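Long-range contact in TarM (Staphylococcus aureus subsp. aureus 21178, PDB 4X7R), which is a GT-B-fold protein of the group 1 glycosyltransferase family that holds uridine-5'-diphosphate in the cleft between its two Rossmann-like domains: residues S303-Q316 against Q405-R417. The protein carries 1 engineered substitution. Numbering follows the deposited sequence.
Sequences SNFVKIHNAPKHFQ and QGLSMIEAMISKR. With UDP (uridine-5'-diphosphate), chain E; 3YW ((2S)-2,3-dihydroxypropyl 2-acetamido-2-deoxy-alpha-D-glucopyranoside), chain F.
The 303-316 loop, which links strands 299-301 and 320-324, runs irregular but largely extended alongside 405-417, the CA atoms still 8.1 Å apart at K307 and E411 but only 4.8 Å at A311 and S415. At the ligand end the extended Q405 side chain directs its amide to the loop. NE2 gives a nearly straight bond to S303 OG (3.0 Å, 172°), which lies in the amide plane, and OE1 receives the backbone N of N304 in its carbonyl plane, on a lone pair, with only a weak bond from N304 ND2 added. With CG anti to its carbonyl carbon (chi1 -82°), N304 points its amide at 3YW O6, which it meets through two weak bonds. In the middle, V306 CG2 packs tightly on I410 CG2 at 3.4 Å, while I414 CG2 lies over one face of the H309 ring, 4.1 Å from its centroid. H309 ND1 bonds to N310 O. Beyond the helix, whose Schellman ending has K416 at positive phi, A311 CB rests on K416 CE, and F315 CE1 meets K416 CB at 3.7 Å. R417, bent at chi2 (-41°), sends NH2 to H314 O (3.0 Å), with P312 CG over one guanidinium face; L390 O and E391 O take further bonds from this group. Apolar contacts at I410 and I414, with hydrogen bonds from Q405 and R417 beyond the helix ends, thus join the loop to a segment whose L407 N and S408 N hold UDP phosphate oxygens, whose E411 OE1 accepts from UDP O2', and whose Q405 N and G406 N bond 3YW O3 and O4; the Q405 amide is consistent with steadying N304 beside 3YW.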
ATOM      1  N   SER A 303     -13.905   4.640 -12.833  1.00 32.02           N
ATOM      2  CA  SER A 303     -13.833   5.069 -11.428  1.00 31.99           C
ATOM      3  C   SER A 303     -13.533   3.871 -10.526  1.00 35.72           C
ATOM      4  O   SER A 303     -13.898   2.741 -10.862  1.00 34.02           O
ATOM      5  CB  SER A 303     -15.197   5.607 -10.983  1.00 35.12           C
ATOM      6  OG  SER A 303     -15.261   5.830  -9.580  1.00 35.12           O
ATOM      7  N   ASN A 304     -12.972   4.138  -9.335  1.00 31.84           N
ATOM      8  CA  ASN A 304     -12.848   3.095  -8.318  1.00 32.17           C
ATOM      9  C   ASN A 304     -14.277   2.729  -7.940  1.00 35.39           C
ATOM     10  O   ASN A 304     -15.167   3.605  -7.967  1.00 33.74           O
ATOM     11  CB  ASN A 304     -12.226   3.651  -7.035  1.00 33.83           C
ATOM     12  CG  ASN A 304     -10.738   3.749  -7.063  1.00 47.04           C
ATOM     13  OD1 ASN A 304     -10.057   2.792  -7.418  1.00 32.30           O
ATOM     14  ND2 ASN A 304     -10.216   4.929  -6.729  1.00 35.99           N
ATOM     15  N   PHE A 305     -14.495   1.458  -7.536  1.00 33.86           N
ATOM     16  CA  PHE A 305     -15.793   1.050  -7.030  1.00 34.26           C
ATOM     17  C   PHE A 305     -15.985   1.785  -5.704  1.00 43.86           C
ATOM     18  O   PHE A 305     -15.008   2.059  -5.000  1.00 43.47           O
ATOM     19  CB  PHE A 305     -15.830  -0.456  -6.775  1.00 35.18           C
ATOM     20  CG  PHE A 305     -16.122  -1.328  -7.974  1.00 35.12           C
ATOM     21  CD1 PHE A 305     -17.417  -1.430  -8.487  1.00 37.45           C
ATOM     22  CD2 PHE A 305     -15.106  -2.068  -8.577  1.00 33.19           C
ATOM     23  CE1 PHE A 305     -17.698  -2.292  -9.559  1.00 37.39           C
ATOM     24  CE2 PHE A 305     -15.386  -2.922  -9.652  1.00 35.49           C
ATOM     25  CZ  PHE A 305     -16.686  -3.040 -10.123  1.00 33.68           C
ATOM     26  N   VAL A 306     -17.225   2.093  -5.363  1.00 46.71           N
ATOM     27  CA  VAL A 306     -17.550   2.798  -4.132  1.00 50.54           C
ATOM     28  C   VAL A 306     -18.443   1.933  -3.234  1.00 57.71           C
ATOM     29  O   VAL A 306     -19.380   1.283  -3.716  1.00 57.74           O
ATOM     30  CB  VAL A 306     -18.108   4.237  -4.410  1.00 56.84           C
ATOM     31  CG1 VAL A 306     -19.545   4.216  -4.903  1.00 57.59           C
ATOM     32  CG2 VAL A 306     -18.020   5.090  -3.182  1.00 57.97           C
ATOM     33  N   LYS A 307     -18.105   1.871  -1.944  1.00 56.09           N
ATOM     34  CA  LYS A 307     -18.866   1.081  -0.983  1.00 56.42           C
ATOM     35  C   LYS A 307     -19.826   1.998  -0.266  1.00 58.95           C
ATOM     36  O   LYS A 307     -19.408   2.808   0.558  1.00 58.04           O
ATOM     37  CB  LYS A 307     -17.934   0.350   0.001  1.00 59.20           C
ATOM     38  CG  LYS A 307     -18.650  -0.689   0.871  1.00 77.57           C
ATOM     39  CD  LYS A 307     -17.759  -1.204   2.015  1.00 95.06           C
ATOM     40  CE  LYS A 307     -16.845  -2.382   1.711  1.00113.96           C
ATOM     41  NZ  LYS A 307     -17.609  -3.631   1.433  1.00124.91           N
ATOM     42  N   ILE A 308     -21.101   1.909  -0.627  1.00 57.69           N
ATOM     43  CA  ILE A 308     -22.144   2.709  -0.010  1.00 60.41           C
ATOM     44  C   ILE A 308     -22.800   1.894   1.092  1.00 72.11           C
ATOM     45  O   ILE A 308     -23.610   0.998   0.835  1.00 74.36           O
ATOM     46  CB  ILE A 308     -23.145   3.355  -1.008  1.00 63.52           C
ATOM     47  CG1 ILE A 308     -22.411   4.323  -1.966  1.00 63.67           C
ATOM     48  CG2 ILE A 308     -24.265   4.115  -0.250  1.00 65.43           C
ATOM     49  CD1 ILE A 308     -22.914   4.329  -3.364  1.00 76.73           C
ATOM     50  N   HIS A 309     -22.394   2.176   2.325  1.00 71.34           N
ATOM     51  CA  HIS A 309     -22.950   1.531   3.506  1.00 73.01           C
ATOM     52  C   HIS A 309     -24.071   2.460   3.994  1.00 79.35           C
ATOM     53  O   HIS A 309     -24.539   3.304   3.225  1.00 79.22           O
ATOM     54  CB  HIS A 309     -21.846   1.343   4.569  1.00 73.53           C
ATOM     55  CG  HIS A 309     -21.028   2.576   4.777  1.00 75.82           C
ATOM     56  ND1 HIS A 309     -21.539   3.627   5.525  1.00 78.36           N
ATOM     57  CD2 HIS A 309     -19.820   2.937   4.306  1.00 75.56           C
ATOM     58  CE1 HIS A 309     -20.628   4.578   5.498  1.00 76.72           C
ATOM     59  NE2 HIS A 309     -19.577   4.214   4.792  1.00 75.54           N
ATOM     60  N   ASN A 310     -24.508   2.311   5.247  1.00 77.34           N
ATOM     61  CA  ASN A 310     -25.534   3.175   5.826  1.00 77.93           C
ATOM     62  C   ASN A 310     -24.882   4.464   6.316  1.00 79.81           C
ATOM     63  O   ASN A 310     -23.742   4.440   6.770  1.00 78.20           O
ATOM     64  CB  ASN A 310     -26.222   2.469   6.977  1.00 82.53           C
ATOM     65  CG  ASN A 310     -27.293   1.529   6.518  1.00109.85           C
ATOM     66  OD1 ASN A 310     -27.025   0.383   6.139  1.00104.09           O
ATOM     67  ND2 ASN A 310     -28.528   2.006   6.533  1.00103.49           N
ATOM     68  N   ALA A 311     -25.578   5.592   6.221  1.00 77.06           N
ATOM     69  CA  ALA A 311     -25.019   6.849   6.719  1.00 76.78           C
ATOM     70  C   ALA A 311     -25.122   6.857   8.258  1.00 83.40           C
ATOM     71  O   ALA A 311     -26.060   6.242   8.785  1.00 83.68           O
ATOM     72  CB  ALA A 311     -25.785   8.028   6.140  1.00 77.12           C
ATOM     73  N   PRO A 312     -24.187   7.511   9.002  1.00 80.87           N
ATOM     74  CA  PRO A 312     -24.326   7.560  10.469  1.00 82.91           C
ATOM     75  C   PRO A 312     -25.671   8.180  10.808  1.00 89.97           C
ATOM     76  O   PRO A 312     -26.026   9.211  10.226  1.00 89.52           O
ATOM     77  CB  PRO A 312     -23.178   8.470  10.917  1.00 84.36           C
ATOM     78  CG  PRO A 312     -22.230   8.487   9.792  1.00 86.45           C
ATOM     79  CD  PRO A 312     -23.020   8.294   8.549  1.00 80.79           C
ATOM     80  N   LYS A 313     -26.447   7.505  11.683  1.00 89.11           N
ATOM     81  CA  LYS A 313     -27.797   7.926  12.082  1.00 90.31           C
ATOM     82  C   LYS A 313     -27.878   9.365  12.597  1.00 92.52           C
ATOM     83  O   LYS A 313     -28.904  10.013  12.408  1.00 92.47           O
ATOM     84  CB  LYS A 313     -28.454   6.908  13.043  1.00 95.40           C
ATOM     85  CG  LYS A 313     -27.680   6.622  14.330  1.00114.67           C
ATOM     86  CD  LYS A 313     -28.096   5.281  14.930  1.00128.42           C
ATOM     87  CE  LYS A 313     -27.939   5.228  16.432  1.00142.15           C
ATOM     88  NZ  LYS A 313     -29.068   5.896  17.138  1.00151.45           N
ATOM     89  N   HIS A 314     -26.776   9.873  13.192  1.00 87.97           N
ATOM     90  CA  HIS A 314     -26.685  11.228  13.728  1.00 88.29           C
ATOM     91  C   HIS A 314     -25.581  12.073  13.102  1.00 88.05           C
ATOM     92  O   HIS A 314     -24.497  11.573  12.798  1.00 86.07           O
ATOM     93  CB  HIS A 314     -26.521  11.212  15.259  1.00 91.52           C
ATOM     94  CG  HIS A 314     -27.770  10.853  15.999  1.00 97.15           C
ATOM     95  ND1 HIS A 314     -27.875   9.667  16.703  1.00100.10           N
ATOM     96  CD2 HIS A 314     -28.932  11.538  16.120  1.00100.14           C
ATOM     97  CE1 HIS A 314     -29.086   9.670  17.233  1.00101.58           C
ATOM     98  NE2 HIS A 314     -29.760  10.775  16.905  1.00102.05           N
ATOM     99  N   PHE A 315     -25.869  13.370  12.946  1.00 83.33           N
ATOM    100  CA  PHE A 315     -24.941  14.370  12.448  1.00 81.01           C
ATOM    101  C   PHE A 315     -24.129  14.906  13.617  1.00 86.80           C
ATOM    102  O   PHE A 315     -24.680  15.135  14.702  1.00 89.34           O
ATOM    103  CB  PHE A 315     -25.692  15.532  11.782  1.00 81.86           C
ATOM    104  CG  PHE A 315     -26.096  15.300  10.346  1.00 80.93           C
ATOM    105  CD1 PHE A 315     -25.142  15.292   9.329  1.00 81.20           C
ATOM    106  CD2 PHE A 315     -27.433  15.139  10.001  1.00 82.63           C
ATOM    107  CE1 PHE A 315     -25.518  15.098   7.999  1.00 80.34           C
ATOM    108  CE2 PHE A 315     -27.808  14.946   8.669  1.00 83.77           C
ATOM    109  CZ  PHE A 315     -26.849  14.936   7.675  1.00 80.04           C
ATOM    110  N   GLN A 316     -22.824  15.113  13.399  1.00 81.08           N
ATOM    111  CA  GLN A 316     -21.957  15.684  14.416  1.00 81.25           C
ATOM    112  C   GLN A 316     -22.178  17.206  14.492  1.00 84.98           C
ATOM    113  O   GLN A 316     -21.849  17.920  13.543  1.00 82.76           O
ATOM    114  CB  GLN A 316     -20.483  15.330  14.146  1.00 80.84           C
ATOM    115  CG  GLN A 316     -19.486  16.008  15.091  1.00 84.49           C
ATOM    116  CD  GLN A 316     -19.671  15.607  16.536  1.00 89.83           C
ATOM    117  OE1 GLN A 316     -20.590  16.068  17.223  1.00 83.62           O
ATOM    118  NE2 GLN A 316     -18.789  14.755  17.028  1.00 75.73           N
ATOM    119  N   GLN A 405      -8.011  10.081  -7.626  1.00 33.31           N
ATOM    120  CA  GLN A 405      -9.459  10.257  -7.376  1.00 32.97           C
ATOM    121  C   GLN A 405      -9.740  10.776  -5.960  1.00 37.54           C
ATOM    122  O   GLN A 405     -10.352  11.822  -5.819  1.00 36.13           O
ATOM    123  CB  GLN A 405     -10.245   8.957  -7.655  1.00 32.27           C
ATOM    124  CG  GLN A 405     -11.751   9.160  -7.620  1.00 35.52           C
ATOM    125  CD  GLN A 405     -12.523   7.962  -8.114  1.00 42.69           C
ATOM    126  OE1 GLN A 405     -12.152   6.808  -7.890  1.00 35.38           O
ATOM    127  NE2 GLN A 405     -13.635   8.220  -8.786  1.00 35.19           N
ATOM    128  N   GLY A 406      -9.368   9.996  -4.933  1.00 37.11           N
ATOM    129  CA  GLY A 406      -9.556  10.412  -3.541  1.00 36.87           C
ATOM    130  C   GLY A 406     -10.671   9.704  -2.812  1.00 39.55           C
ATOM    131  O   GLY A 406     -11.734  10.275  -2.574  1.00 37.93           O
ATOM    132  N   LEU A 407     -10.411   8.472  -2.408  1.00 39.60           N
ATOM    133  CA  LEU A 407     -11.396   7.667  -1.705  1.00 40.40           C
ATOM    134  C   LEU A 407     -11.804   8.227  -0.355  1.00 43.74           C
ATOM    135  O   LEU A 407     -12.961   8.073  -0.005  1.00 43.75           O
ATOM    136  CB  LEU A 407     -10.968   6.194  -1.596  1.00 41.05           C
ATOM    137  CG  LEU A 407     -10.845   5.402  -2.925  1.00 44.95           C
ATOM    138  CD1 LEU A 407     -10.153   4.055  -2.677  1.00 44.49           C
ATOM    139  CD2 LEU A 407     -12.222   5.171  -3.562  1.00 43.52           C
ATOM    140  N   SER A 408     -10.887   8.859   0.405  1.00 40.98           N
ATOM    141  CA  SER A 408     -11.214   9.415   1.736  1.00 42.39           C
ATOM    142  C   SER A 408     -12.259  10.515   1.630  1.00 46.03           C
ATOM    143  O   SER A 408     -13.212  10.530   2.413  1.00 46.22           O
ATOM    144  CB  SER A 408      -9.965   9.939   2.439  1.00 47.71           C
ATOM    145  OG  SER A 408      -9.365   8.937   3.241  1.00 53.96           O
ATOM    146  N   MET A 409     -12.113  11.403   0.620  1.00 42.22           N
ATOM    147  CA  MET A 409     -13.088  12.467   0.338  1.00 41.18           C
ATOM    148  C   MET A 409     -14.445  11.829  -0.025  1.00 43.08           C
ATOM    149  O   MET A 409     -15.469  12.202   0.540  1.00 43.13           O
ATOM    150  CB  MET A 409     -12.596  13.362  -0.807  1.00 42.59           C
ATOM    151  CG  MET A 409     -11.418  14.249  -0.420  1.00 46.44           C
ATOM    152  SD  MET A 409     -10.949  15.359  -1.768  1.00 49.25           S
ATOM    153  CE  MET A 409      -9.860  14.274  -2.724  1.00 45.46           C
ATOM    154  N   ILE A 410     -14.416  10.811  -0.912  1.00 39.31           N
ATOM    155  CA  ILE A 410     -15.607  10.083  -1.347  1.00 39.76           C
ATOM    156  C   ILE A 410     -16.253   9.367  -0.157  1.00 44.92           C
ATOM    157  O   ILE A 410     -17.463   9.444   0.001  1.00 44.13           O
ATOM    158  CB  ILE A 410     -15.277   9.118  -2.516  1.00 41.71           C
ATOM    159  CG1 ILE A 410     -14.917   9.927  -3.811  1.00 40.34           C
ATOM    160  CG2 ILE A 410     -16.462   8.128  -2.763  1.00 38.70           C
ATOM    161  CD1 ILE A 410     -14.434   9.020  -5.070  1.00 42.16           C
ATOM    162  N   GLU A 411     -15.432   8.720   0.706  1.00 42.07           N
ATOM    163  CA  GLU A 411     -15.893   8.000   1.908  1.00 42.46           C
ATOM    164  C   GLU A 411     -16.604   8.952   2.871  1.00 46.67           C
ATOM    165  O   GLU A 411     -17.679   8.619   3.350  1.00 45.99           O
ATOM    166  CB  GLU A 411     -14.734   7.289   2.613  1.00 43.26           C
ATOM    167  CG  GLU A 411     -14.242   6.049   1.882  1.00 47.74           C
ATOM    168  CD  GLU A 411     -12.909   5.511   2.359  1.00 61.77           C
ATOM    169  OE1 GLU A 411     -12.503   5.842   3.498  1.00 52.33           O
ATOM    170  OE2 GLU A 411     -12.252   4.780   1.582  1.00 52.71           O
ATOM    171  N   ALA A 412     -16.040  10.154   3.089  1.00 44.15           N
ATOM    172  CA  ALA A 412     -16.619  11.188   3.952  1.00 45.40           C
ATOM    173  C   ALA A 412     -17.983  11.617   3.433  1.00 50.28           C
ATOM    174  O   ALA A 412     -18.923  11.754   4.212  1.00 52.49           O
ATOM    175  CB  ALA A 412     -15.689  12.389   4.025  1.00 45.82           C
ATOM    176  N   MET A 413     -18.103  11.784   2.112  1.00 45.28           N
ATOM    177  CA  MET A 413     -19.353  12.173   1.457  1.00 44.01           C
ATOM    178  C   MET A 413     -20.416  11.089   1.614  1.00 49.80           C
ATOM    179  O   MET A 413     -21.585  11.414   1.863  1.00 50.67           O
ATOM    180  CB  MET A 413     -19.105  12.537  -0.003  1.00 44.00           C
ATOM    181  CG  MET A 413     -18.384  13.869  -0.137  1.00 46.19           C
ATOM    182  SD  MET A 413     -17.924  14.301  -1.818  1.00 46.51           S
ATOM    183  CE  MET A 413     -19.515  14.655  -2.511  1.00 41.26           C
ATOM    184  N   ILE A 414     -20.003   9.807   1.542  1.00 46.95           N
ATOM    185  CA  ILE A 414     -20.909   8.662   1.777  1.00 48.48           C
ATOM    186  C   ILE A 414     -21.461   8.720   3.230  1.00 56.24           C
ATOM    187  O   ILE A 414     -22.653   8.504   3.438  1.00 56.85           O
ATOM    188  CB  ILE A 414     -20.248   7.304   1.430  1.00 50.26           C
ATOM    189  CG1 ILE A 414     -19.907   7.242  -0.064  1.00 48.81           C
ATOM    190  CG2 ILE A 414     -21.131   6.102   1.833  1.00 52.51           C
ATOM    191  CD1 ILE A 414     -18.818   6.309  -0.379  1.00 53.27           C
ATOM    192  N   SER A 415     -20.615   9.113   4.207  1.00 54.68           N
ATOM    193  CA  SER A 415     -21.042   9.254   5.602  1.00 55.78           C
ATOM    194  C   SER A 415     -21.687  10.614   5.887  1.00 60.57           C
ATOM    195  O   SER A 415     -21.777  11.007   7.048  1.00 61.99           O
ATOM    196  CB  SER A 415     -19.883   8.974   6.550  1.00 58.58           C
ATOM    197  OG  SER A 415     -19.641   7.578   6.589  1.00 68.25           O
ATOM    198  N   LYS A 416     -22.149  11.330   4.829  1.00 56.05           N
ATOM    199  CA  LYS A 416     -22.798  12.658   4.914  1.00 55.55           C
ATOM    200  C   LYS A 416     -21.914  13.726   5.597  1.00 59.48           C
ATOM    201  O   LYS A 416     -22.426  14.628   6.269  1.00 60.70           O
ATOM    202  CB  LYS A 416     -24.190  12.574   5.574  1.00 58.76           C
ATOM    203  CG  LYS A 416     -25.220  11.737   4.835  1.00 56.97           C
ATOM    204  CD  LYS A 416     -26.538  11.767   5.594  1.00 66.05           C
ATOM    205  CE  LYS A 416     -27.633  11.017   4.883  1.00 76.16           C
ATOM    206  NZ  LYS A 416     -28.859  10.885   5.724  1.00 86.43           N
ATOM    207  N   ARG A 417     -20.581  13.604   5.431  1.00 54.93           N
ATOM    208  CA  ARG A 417     -19.589  14.532   5.983  1.00 55.08           C
ATOM    209  C   ARG A 417     -19.068  15.365   4.809  1.00 55.00           C
ATOM    210  O   ARG A 417     -18.402  14.829   3.926  1.00 52.86           O
ATOM    211  CB  ARG A 417     -18.438  13.784   6.729  1.00 55.59           C
ATOM    212  CG  ARG A 417     -18.897  12.834   7.863  1.00 64.86           C
ATOM    213  CD  ARG A 417     -20.027  13.419   8.694  1.00 66.85           C
ATOM    214  NE  ARG A 417     -20.384  12.643   9.881  1.00 69.83           N
ATOM    215  CZ  ARG A 417     -21.631  12.314  10.217  1.00 81.82           C
ATOM    216  NH1 ARG A 417     -22.644  12.612   9.414  1.00 69.21           N
ATOM    217  NH2 ARG A 417     -21.870  11.664  11.346  1.00 67.95           N
TER
HETATM  218  N1  UDP E 501      -7.138   4.799   5.501  1.00 50.66           N
HETATM  219  C2  UDP E 501      -7.587   4.105   6.609  1.00 49.51           C
HETATM  220  N3  UDP E 501      -7.085   4.540   7.813  1.00 50.42           N
HETATM  221  C4  UDP E 501      -6.182   5.561   8.018  1.00 52.45           C
HETATM  222  C5  UDP E 501      -5.719   6.207   6.817  1.00 49.12           C
HETATM  223  C6  UDP E 501      -6.201   5.817   5.621  1.00 48.91           C
HETATM  224  O2  UDP E 501      -8.373   3.169   6.538  1.00 48.76           O
HETATM  225  O4  UDP E 501      -5.857   5.864   9.181  1.00 54.49           O
HETATM  226  C1' UDP E 501      -7.803   4.490   4.209  1.00 50.35           C
HETATM  227  C2' UDP E 501      -9.004   5.379   3.898  1.00 51.43           C
HETATM  228  O2' UDP E 501     -10.183   4.869   4.499  1.00 57.27           O
HETATM  229  C3' UDP E 501      -9.060   5.287   2.372  1.00 50.74           C
HETATM  230  C4' UDP E 501      -7.591   5.155   1.981  1.00 52.40           C
HETATM  231  O4' UDP E 501      -6.885   4.694   3.158  1.00 52.57           O
HETATM  232  O3' UDP E 501      -9.866   4.240   1.830  1.00 48.31           O
HETATM  233  C5' UDP E 501      -6.960   6.421   1.460  1.00 54.21           C
HETATM  234  O5' UDP E 501      -7.473   6.617   0.123  1.00 55.71           O
HETATM  235  PA  UDP E 501      -7.189   7.893  -0.807  1.00 51.80           P
HETATM  236  O1A UDP E 501      -7.612   7.579  -2.190  1.00 45.51           O
HETATM  237  O2A UDP E 501      -7.972   9.091  -0.247  1.00 50.78           O
HETATM  238  O3A UDP E 501      -5.657   8.200  -0.760  1.00 50.17           O
HETATM  239  PB  UDP E 501      -4.353   7.297  -1.001  1.00 53.58           P
HETATM  240  O1B UDP E 501      -4.620   6.299  -2.098  1.00 52.11           O
HETATM  241  O2B UDP E 501      -3.975   6.553   0.285  1.00 48.81           O
HETATM  242  O3B UDP E 501      -3.213   8.194  -1.443  1.00 57.57           O
HETATM  243  O3A 3YW F 503       1.325   5.255  -5.356  0.75 57.69           O
HETATM  244  C4A 3YW F 503      -2.253   4.816  -4.333  0.75 53.29           C
HETATM  245  C5A 3YW F 503      -0.875   5.427  -4.408  0.75 54.48           C
HETATM  246  O5  3YW F 503      -5.091   5.249  -5.439  0.75 49.54           O
HETATM  247  C6A 3YW F 503       0.019   4.700  -5.383  0.75 55.48           C
HETATM  248  C5  3YW F 503      -6.373   5.549  -4.872  0.75 42.66           C
HETATM  249  C6  3YW F 503      -7.283   4.400  -5.237  0.75 38.95           C
HETATM  250  C4  3YW F 503      -6.827   6.912  -5.389  0.75 41.85           C
HETATM  251  O6  3YW F 503      -7.387   4.230  -6.643  0.75 36.01           O
HETATM  252  C3  3YW F 503      -5.881   7.972  -4.834  0.75 44.50           C
HETATM  253  O4  3YW F 503      -8.149   7.192  -4.940  0.75 37.23           O
HETATM  254  O3  3YW F 503      -6.225   9.278  -5.296  0.75 39.03           O
HETATM  255  O7  3YW F 503      -2.758   9.734  -5.959  0.75 55.73           O
HETATM  256  C7  3YW F 503      -2.814   9.458  -4.765  0.75 54.03           C
HETATM  257  C8  3YW F 503      -2.080  10.256  -3.730  0.75 53.39           C
HETATM  258  N2  3YW F 503      -3.538   8.435  -4.308  0.75 51.74           N
HETATM  259  C2  3YW F 503      -4.422   7.646  -5.151  0.75 48.39           C
HETATM  260  C1  3YW F 503      -4.046   6.154  -5.095  0.75 51.40           C
HETATM  261  O1  3YW F 503      -3.281   5.751  -3.995  0.75 51.03           O
HETATM  262  O2  3YW F 503      -0.290   5.404  -3.106  0.75 55.13           O
HETATM  263  O   HOH W   1     -17.822   5.903   4.257  1.00 52.50           O